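Uncharacterized protein (Streptococcus mutans, PDB 3L9A) is of unknown function; the whole phage-associated protein is assigned a CHAP (peptidase C51) domain and may cleave peptidoglycan, this chain being its C-terminal domain. Local coordinates at residues F11-N16 against E60-A66; F21-Y26 against K81-K85. All blocks are in the same frame, centred on the assembly; numbering follows the deposited sequence.

From the N terminus, strand 11-15 runs first and the small hairpin 19-26 follows. The chain then makes strands 31-35 and 40-43 and helix 46-55 before strand 61-66 returns beside 11-15, where contact 1 closes a loop of 43 residues. Helix 68-78 leads on to strand 81-83, which meets the hairpin in contact 2 and closes a loop of 54. Because the four segments alternate, the two loops cross rather than nest. The mixed sheet runs 61-66, 11-15, 31-35, 40-43, 81-83, so contact 1 builds one edge of the sheet within this chain and contact 2 fastens the hairpin to the other. The contacts, about 15 Å apart between centres, meet where T15 packs on Y26.

Contact 1 of 2, residues F11-N16 against E60-A66; sequences FFVITN and EYVEKNA
The carbonyl oxygen of E60 takes the N-H of F12 at 2.9 Å in a nearly straight bond (170° at the hydrogen), starting a parallel strand pair. The E60 carboxylate turns away to a salt bridge with K57 of the second subunit. Y61 sets its ring beside that of F12 in an offset stack, centroids 4.7 Å apart and planes 29° from parallel; CD2 of F12 lies over one face, toward the rim. Tyrosine suits the sheet margin, for its hydroxyl bonds to E49 and K53 of helix 46-55 while its ring packs on F12 and meets CD1 of I14. V62 gives its N-H to F12 O at 3.0 Å, and its CG2 touches CD1 of F11 at 3.4 Å. F11 carries CG between its backbone N and carbonyl carbon (chi1 58°), which brings the ring to this methyl; V55 of the second subunit packs on both residues. E63 O accepts from I14 N at 2.9 Å, and its bent side chain returns OE1 to N65 N at 2.8 Å, bracing the corner. A66 resumes the pairing, its N bonded to I14 O at 2.8 Å and its O to N16 N. Its small CB fits against V13 CB at 4.0 Å, and V13 packs on helix 68-78. This is an edge strand of the chain's mixed sheet, paired in parallel and broken by a corner at K64 and N65.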
ATOM      1  N   PHE A  11       6.521  -9.187  -3.290  1.00  5.90           N
ATOM      2  CA  PHE A  11       6.755 -10.420  -4.043  1.00  5.75           C
ATOM      3  C   PHE A  11       8.177 -10.894  -3.829  1.00  5.41           C
ATOM      4  O   PHE A  11       9.035 -10.126  -3.384  1.00  5.93           O
ATOM      5  CB  PHE A  11       6.440 -10.253  -5.540  1.00  5.93           C
ATOM      6  CG  PHE A  11       7.231  -9.163  -6.245  1.00  5.89           C
ATOM      7  CD1 PHE A  11       8.435  -9.449  -6.875  1.00  6.75           C
ATOM      8  CD2 PHE A  11       6.734  -7.870  -6.336  1.00  8.02           C
ATOM      9  CE1 PHE A  11       9.135  -8.462  -7.577  1.00  6.88           C
ATOM     10  CE2 PHE A  11       7.445  -6.870  -7.022  1.00  8.93           C
ATOM     11  CZ  PHE A  11       8.635  -7.178  -7.647  1.00  7.60           C
ATOM     12  N   PHE A  12       8.424 -12.162  -4.146  1.00  5.25           N
ATOM     13  CA  PHE A  12       9.778 -12.704  -4.129  1.00  5.09           C
ATOM     14  C   PHE A  12      10.331 -12.849  -5.543  1.00  5.11           C
ATOM     15  O   PHE A  12       9.591 -13.156  -6.492  1.00  5.29           O
ATOM     16  CB  PHE A  12       9.787 -14.122  -3.552  1.00  5.51           C
ATOM     17  CG  PHE A  12       9.601 -14.225  -2.058  1.00  5.34           C
ATOM     18  CD1 PHE A  12      10.448 -13.565  -1.164  1.00  5.50           C
ATOM     19  CD2 PHE A  12       8.627 -15.076  -1.547  1.00  5.91           C
ATOM     20  CE1 PHE A  12      10.291 -13.736   0.220  1.00  6.47           C
ATOM     21  CE2 PHE A  12       8.472 -15.249  -0.174  1.00  6.38           C
ATOM     22  CZ  PHE A  12       9.303 -14.581   0.706  1.00  6.27           C
ATOM     23  N   VAL A  13      11.645 -12.681  -5.660  1.00  5.05           N
ATOM     24  CA  VAL A  13      12.388 -13.168  -6.821  1.00  5.61           C
ATOM     25  C   VAL A  13      13.557 -13.997  -6.299  1.00  5.62           C
ATOM     26  O   VAL A  13      13.918 -13.900  -5.123  1.00  6.37           O
ATOM     27  CB  VAL A  13      12.892 -12.030  -7.764  1.00  5.71           C
ATOM     28  CG1 VAL A  13      11.725 -11.216  -8.306  1.00  6.69           C
ATOM     29  CG2 VAL A  13      13.903 -11.135  -7.081  1.00  6.87           C
ATOM     30  N   ILE A  14      14.140 -14.808  -7.180  1.00  5.30           N
ATOM     31  CA  ILE A  14      15.301 -15.631  -6.834  1.00  5.94           C
ATOM     32  C   ILE A  14      16.370 -15.357  -7.874  1.00  5.58           C
ATOM     33  O   ILE A  14      16.097 -15.426  -9.067  1.00  6.00           O
ATOM     34  CB  ILE A  14      14.971 -17.141  -6.789  1.00  6.02           C
ATOM     35  CG1 ILE A  14      13.731 -17.405  -5.933  1.00  6.96           C
ATOM     36  CG2 ILE A  14      16.171 -17.927  -6.268  1.00  7.27           C
ATOM     37  CD1 ILE A  14      13.382 -18.872  -5.773  1.00  8.50           C
ATOM     38  N   THR A  15      17.585 -15.037  -7.439  1.00  5.69           N
ATOM     39  CA  THR A  15      18.639 -14.701  -8.409  1.00  5.92           C
ATOM     40  C   THR A  15      19.043 -15.915  -9.238  1.00  6.58           C
ATOM     41  O   THR A  15      19.139 -17.038  -8.719  1.00  6.70           O
ATOM     42  CB  THR A  15      19.871 -14.115  -7.736  1.00  5.91           C
ATOM     43  OG1 THR A  15      20.434 -15.109  -6.880  1.00  6.30           O
ATOM     44  CG2 THR A  15      19.516 -12.848  -6.945  1.00  6.77           C
ATOM     45  N   ASN A  16      19.290 -15.679 -10.526  0.60  6.89           N
ATOM     46  CA  ASN A  16      19.656 -16.753 -11.449  0.60  7.40           C
ATOM     47  C   ASN A  16      21.134 -17.133 -11.414  0.60  7.77           C
ATOM     48  O   ASN A  16      21.524 -18.144 -11.995  0.60  7.69           O
ATOM     49  CB  ASN A  16      19.263 -16.392 -12.888  0.60  7.90           C
ATOM     50  CG  ASN A  16      20.158 -15.319 -13.500  0.60  9.09           C
ATOM     51  OD1 ASN A  16      20.877 -14.610 -12.798  0.60 10.15           O
ATOM     52  ND2 ASN A  16      20.098 -15.191 -14.823  0.60 12.33           N
ATOM     53  N   GLU A  60       3.868 -14.316  -3.957  1.00  7.51           N
ATOM     54  CA  GLU A  60       4.292 -15.095  -5.121  1.00  7.48           C
ATOM     55  C   GLU A  60       5.789 -14.993  -5.391  1.00  6.64           C
ATOM     56  O   GLU A  60       6.392 -13.944  -5.172  1.00  6.72           O
ATOM     57  CB  GLU A  60       3.547 -14.603  -6.361  1.00  8.99           C
ATOM     58  CG  GLU A  60       2.055 -14.874  -6.356  1.00 12.36           C
ATOM     59  CD  GLU A  60       1.423 -14.499  -7.675  0.70 15.22           C
ATOM     60  OE1 GLU A  60       1.188 -13.292  -7.901  0.50 15.92           O
ATOM     61  OE2 GLU A  60       1.186 -15.412  -8.489  0.50 16.44           O
ATOM     62  N   TYR A  61       6.368 -16.088  -5.886  1.00  6.71           N
ATOM     63  CA  TYR A  61       7.713 -16.074  -6.455  1.00  6.55           C
ATOM     64  C   TYR A  61       7.543 -15.785  -7.935  1.00  6.75           C
ATOM     65  O   TYR A  61       7.298 -16.692  -8.737  1.00  8.31           O
ATOM     66  CB  TYR A  61       8.408 -17.422  -6.259  1.00  7.03           C
ATOM     67  CG  TYR A  61       8.694 -17.771  -4.817  1.00  6.29           C
ATOM     68  CD1 TYR A  61       9.966 -17.594  -4.274  1.00  6.65           C
ATOM     69  CD2 TYR A  61       7.692 -18.295  -3.995  1.00  7.32           C
ATOM     70  CE1 TYR A  61      10.234 -17.926  -2.947  1.00  6.35           C
ATOM     71  CE2 TYR A  61       7.948 -18.621  -2.667  1.00  7.74           C
ATOM     72  CZ  TYR A  61       9.214 -18.439  -2.156  1.00  6.84           C
ATOM     73  OH  TYR A  61       9.432 -18.780  -0.842  1.00  7.05           O
ATOM     74  N   VAL A  62       7.650 -14.517  -8.305  1.00  6.18           N
ATOM     75  CA  VAL A  62       7.233 -14.130  -9.657  1.00  6.70           C
ATOM     76  C   VAL A  62       8.312 -14.405 -10.698  1.00  5.92           C
ATOM     77  O   VAL A  62       8.019 -14.431 -11.893  1.00  6.36           O
ATOM     78  CB  VAL A  62       6.803 -12.654  -9.730  1.00  7.41           C
ATOM     79  CG1 VAL A  62       5.598 -12.403  -8.833  1.00  9.08           C
ATOM     80  CG2 VAL A  62       7.950 -11.731  -9.365  1.00  8.23           C
ATOM     81  N   GLU A  63       9.560 -14.567 -10.247  1.00  5.54           N
ATOM     82  CA  GLU A  63      10.663 -14.882 -11.136  1.00  5.84           C
ATOM     83  C   GLU A  63      11.694 -15.651 -10.333  1.00  5.62           C
ATOM     84  O   GLU A  63      12.295 -15.105  -9.407  1.00  5.81           O
ATOM     85  CB  GLU A  63      11.282 -13.605 -11.724  1.00  6.11           C
ATOM     86  CG  GLU A  63      12.483 -13.837 -12.627  1.00  6.39           C
ATOM     87  CD  GLU A  63      12.181 -14.802 -13.748  1.00  6.37           C
ATOM     88  OE1 GLU A  63      12.632 -15.963 -13.673  1.00  7.14           O
ATOM     89  OE2 GLU A  63      11.477 -14.401 -14.702  1.00  6.70           O
ATOM     90  N   LYS A  64      11.929 -16.904 -10.717  0.50  5.77           N
ATOM     91  CA  LYS A  64      12.914 -17.731 -10.024  0.50  5.98           C
ATOM     92  C   LYS A  64      14.266 -17.796 -10.746  0.50  6.04           C
ATOM     93  O   LYS A  64      15.176 -18.502 -10.301  0.50  6.32           O
ATOM     94  CB  LYS A  64      12.343 -19.126  -9.714  0.50  6.82           C
ATOM     95  CG  LYS A  64      11.127 -19.078  -8.772  0.50  7.62           C
ATOM     96  CD  LYS A  64      10.710 -20.455  -8.252  0.50 10.34           C
ATOM     97  CE  LYS A  64       9.920 -21.246  -9.279  0.50 11.84           C
ATOM     98  NZ  LYS A  64       9.444 -22.532  -8.683  0.50 13.14           N
ATOM     99  N   ASN A  65      14.415 -17.039 -11.835  0.70  6.06           N
ATOM    100  CA  ASN A  65      15.698 -16.951 -12.505  0.70  6.37           C
ATOM    101  C   ASN A  65      15.977 -15.496 -12.807  0.70  6.17           C
ATOM    102  O   ASN A  65      16.189 -15.129 -13.963  0.70  6.53           O
ATOM    103  CB  ASN A  65      15.724 -17.865 -13.741  0.70  7.73           C
ATOM    104  CG  ASN A  65      15.834 -19.344 -13.360  0.70  9.29           C
ATOM    105  OD1 ASN A  65      14.839 -19.998 -13.027  0.70 10.27           O
ATOM    106  ND2 ASN A  65      17.056 -19.857 -13.348  0.70 12.98           N
ATOM    107  N   ALA A  66      15.967 -14.661 -11.759  1.00  5.77           N
ATOM    108  CA  ALA A  66      16.092 -13.222 -11.966  1.00  6.18           C
ATOM    109  C   ALA A  66      17.531 -12.822 -12.263  1.00  6.20           C
ATOM    110  O   ALA A  66      18.438 -13.065 -11.457  1.00  6.55           O
ATOM    111  CB  ALA A  66      15.581 -12.469 -10.743  1.00  7.06           C
TER
HETATM  112  O   HOH W   1      17.272 -15.684 -16.385  1.00 25.10           O

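Contact 2 of 2, residues F21-Y26 against K81-K85; sequences FAGVHY and KFEGK
F82 points its side chain at the hairpin, where Y26 and F21 receive it. At the root, F82 CB lies 3.4 Å from the Y26 hydroxyl oxygen OH and, more loosely, 4.2 Å from A22 CB. CG sits anti to the carbonyl carbon (chi1 -80°), which presents a face of the ring to the edge of F21. Along one branch CD1 has the Y26 OH at the ring's edge, in its plane; along the other CD2 meets CE2 of F21 at 3.7 Å. That F21 atom stands over the face of the F82 ring in a T-shaped stack, centroids 5.2 Å apart and planes at 79°. CE2 of F82 stays against the same F21 edge, and the side chain also packs on L32, A41 and V75, a setting that suits phenylalanine. Tyrosine suits the neighbouring place, since Y26 OH donates to E83 O at 2.8 Å, approaching 55° out of the carbonyl plane. V24, closing the type I' turn that begins at F21, wedges CG1 against G84 N at 3.4 Å. A water bridges the backbones, giving one hydrogen to A22 O at 2.8 Å and the other to F82 O at 2.7 Å. No backbone group bonds directly to a backbone group across the contact, so the hairpin is joined to strand 81-83 by aromatic and aliphatic packing, with polar links through a phenol hydroxyl and a water.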
ATOM      1  N   PHE A  21      24.405  -6.409  -7.705  1.00  5.44           N
ATOM      2  CA  PHE A  21      23.432  -5.503  -8.298  1.00  5.77           C
ATOM      3  C   PHE A  21      23.235  -4.335  -7.345  1.00  5.91           C
ATOM      4  O   PHE A  21      23.087  -4.540  -6.141  1.00  6.16           O
ATOM      5  CB  PHE A  21      22.088  -6.193  -8.580  1.00  6.62           C
ATOM      6  CG  PHE A  21      21.089  -5.253  -9.188  1.00  5.82           C
ATOM      7  CD1 PHE A  21      21.141  -4.957 -10.551  1.00  6.14           C
ATOM      8  CD2 PHE A  21      20.155  -4.592  -8.390  1.00  6.69           C
ATOM      9  CE1 PHE A  21      20.244  -4.045 -11.110  1.00  6.54           C
ATOM     10  CE2 PHE A  21      19.279  -3.683  -8.937  1.00  7.12           C
ATOM     11  CZ  PHE A  21      19.315  -3.409 -10.297  1.00  7.03           C
ATOM     12  N   ALA A  22      23.268  -3.110  -7.877  1.00  6.61           N
ATOM     13  CA  ALA A  22      23.097  -1.904  -7.056  1.00  7.31           C
ATOM     14  C   ALA A  22      24.031  -1.921  -5.833  1.00  6.90           C
ATOM     15  O   ALA A  22      23.650  -1.542  -4.716  1.00  7.60           O
ATOM     16  CB  ALA A  22      21.627  -1.717  -6.647  1.00  8.84           C
ATOM     17  N   GLY A  23      25.260  -2.380  -6.054  1.00  6.60           N
ATOM     18  CA  GLY A  23      26.268  -2.401  -5.010  1.00  6.54           C
ATOM     19  C   GLY A  23      26.167  -3.532  -4.005  1.00  6.32           C
ATOM     20  O   GLY A  23      26.993  -3.599  -3.097  1.00  7.65           O
ATOM     21  N   VAL A  24      25.175  -4.412  -4.164  1.00  5.97           N
ATOM     22  CA  VAL A  24      24.929  -5.493  -3.214  1.00  6.29           C
ATOM     23  C   VAL A  24      25.309  -6.838  -3.838  1.00  6.08           C
ATOM     24  O   VAL A  24      24.863  -7.159  -4.935  1.00  5.89           O
ATOM     25  CB  VAL A  24      23.447  -5.544  -2.806  1.00  6.69           C
ATOM     26  CG1 VAL A  24      23.218  -6.670  -1.814  1.00  7.05           C
ATOM     27  CG2 VAL A  24      22.993  -4.188  -2.236  1.00  7.66           C
ATOM     28  N   HIS A  25      26.133  -7.617  -3.142  1.00  5.80           N
ATOM     29  CA  HIS A  25      26.434  -8.975  -3.568  1.00  5.96           C
ATOM     30  C   HIS A  25      25.287  -9.921  -3.261  1.00  5.66           C
ATOM     31  O   HIS A  25      24.802  -9.977  -2.127  1.00  6.80           O
ATOM     32  CB  HIS A  25      27.704  -9.480  -2.878  1.00  7.11           C
ATOM     33  CG  HIS A  25      27.918 -10.953  -3.004  1.00  7.40           C
ATOM     34  ND1 HIS A  25      28.442 -11.537  -4.136  1.00  8.44           N
ATOM     35  CD2 HIS A  25      27.661 -11.964  -2.140  1.00  9.38           C
ATOM     36  CE1 HIS A  25      28.528 -12.844  -3.952  1.00 10.10           C
ATOM     37  NE2 HIS A  25      28.051 -13.130  -2.755  1.00 10.36           N
ATOM     38  N   TYR A  26      24.896 -10.690  -4.273  1.00  5.66           N
ATOM     39  CA  TYR A  26      23.922 -11.767  -4.100  1.00  6.36           C
ATOM     40  C   TYR A  26      24.522 -13.088  -4.567  1.00  6.13           C
ATOM     41  O   TYR A  26      25.039 -13.170  -5.689  1.00  6.42           O
ATOM     42  CB  TYR A  26      22.637 -11.486  -4.889  1.00  6.30           C
ATOM     43  CG  TYR A  26      21.917 -10.232  -4.448  1.00  6.14           C
ATOM     44  CD1 TYR A  26      21.413 -10.112  -3.158  1.00  6.39           C
ATOM     45  CD2 TYR A  26      21.737  -9.169  -5.321  1.00  7.47           C
ATOM     46  CE1 TYR A  26      20.748  -8.966  -2.743  1.00  6.19           C
ATOM     47  CE2 TYR A  26      21.078  -8.009  -4.916  1.00  7.60           C
ATOM     48  CZ  TYR A  26      20.586  -7.914  -3.628  1.00  6.11           C
ATOM     49  OH  TYR A  26      19.927  -6.769  -3.236  1.00  6.48           O
ATOM     50  N   LYS A  81      15.012   0.355  -3.611  1.00  5.84           N
ATOM     51  CA  LYS A  81      16.395   0.302  -3.158  1.00  6.89           C
ATOM     52  C   LYS A  81      16.720  -1.124  -2.720  1.00  6.34           C
ATOM     53  O   LYS A  81      16.104  -1.660  -1.801  1.00  6.88           O
ATOM     54  CB  LYS A  81      16.602   1.263  -1.982  1.00  8.36           C
ATOM     55  CG  LYS A  81      18.037   1.230  -1.443  1.00 13.37           C
ATOM     56  CD  LYS A  81      18.138   1.819  -0.043  1.00 19.14           C
ATOM     57  CE  LYS A  81      19.411   1.365   0.665  1.00 20.97           C
ATOM     58  NZ  LYS A  81      19.203   1.212   2.137  1.00 22.66           N
ATOM     59  N   PHE A  82      17.696  -1.728  -3.388  1.00  6.07           N
ATOM     60  CA  PHE A  82      18.141  -3.089  -3.084  1.00  6.08           C
ATOM     61  C   PHE A  82      19.167  -3.112  -1.958  1.00  5.85           C
ATOM     62  O   PHE A  82      20.053  -2.245  -1.884  1.00  6.70           O
ATOM     63  CB  PHE A  82      18.701  -3.749  -4.349  1.00  6.34           C
ATOM     64  CG  PHE A  82      17.632  -4.285  -5.259  1.00  5.85           C
ATOM     65  CD1 PHE A  82      17.323  -5.641  -5.252  1.00  6.25           C
ATOM     66  CD2 PHE A  82      16.905  -3.440  -6.090  1.00  7.05           C
ATOM     67  CE1 PHE A  82      16.316  -6.142  -6.068  1.00  6.52           C
ATOM     68  CE2 PHE A  82      15.892  -3.943  -6.902  1.00  7.91           C
ATOM     69  CZ  PHE A  82      15.599  -5.295  -6.887  1.00  7.31           C
ATOM     70  N   GLU A  83      19.030  -4.111  -1.087  1.00  5.90           N
ATOM     71  CA  GLU A  83      19.898  -4.297   0.063  1.00  6.18           C
ATOM     72  C   GLU A  83      20.323  -5.757   0.176  1.00  5.95           C
ATOM     73  O   GLU A  83      19.717  -6.650  -0.427  1.00  5.89           O
ATOM     74  CB  GLU A  83      19.172  -3.924   1.360  1.00  6.74           C
ATOM     75  CG  GLU A  83      18.630  -2.513   1.395  1.00  8.48           C
ATOM     76  CD  GLU A  83      17.802  -2.229   2.637  1.00 10.06           C
ATOM     77  OE1 GLU A  83      17.545  -3.156   3.425  1.00 10.96           O
ATOM     78  OE2 GLU A  83      17.420  -1.060   2.817  1.00 13.19           O
ATOM     79  N   GLY A  84      21.345  -6.008   0.988  1.00  6.11           N
ATOM     80  CA  GLY A  84      21.751  -7.378   1.317  1.00  6.39           C
ATOM     81  C   GLY A  84      20.979  -7.906   2.508  1.00  6.64           C
ATOM     82  O   GLY A  84      19.865  -7.457   2.794  1.00  7.01           O
ATOM     83  N   LYS A  85      21.571  -8.869   3.205  1.00  6.55           N
ATOM     84  CA  LYS A  85      20.945  -9.448   4.393  1.00  6.98           C
ATOM     85  C   LYS A  85      20.955  -8.462   5.542  1.00  7.20           C
ATOM     86  O   LYS A  85      21.810  -7.574   5.610  1.00  8.12           O
ATOM     87  CB  LYS A  85      21.671 -10.721   4.819  1.00  7.42           C
ATOM     88  CG  LYS A  85      21.599 -11.846   3.808  1.00  7.40           C
ATOM     89  CD  LYS A  85      22.360 -13.072   4.285  0.70  6.46           C
ATOM     90  CE  LYS A  85      22.229 -14.199   3.286  0.70  7.51           C
ATOM     91  NZ  LYS A  85      23.067 -15.390   3.594  0.70 10.21           N
TER
HETATM   92  O   HOH W   2      21.346  -0.509  -3.559  1.00 11.53           O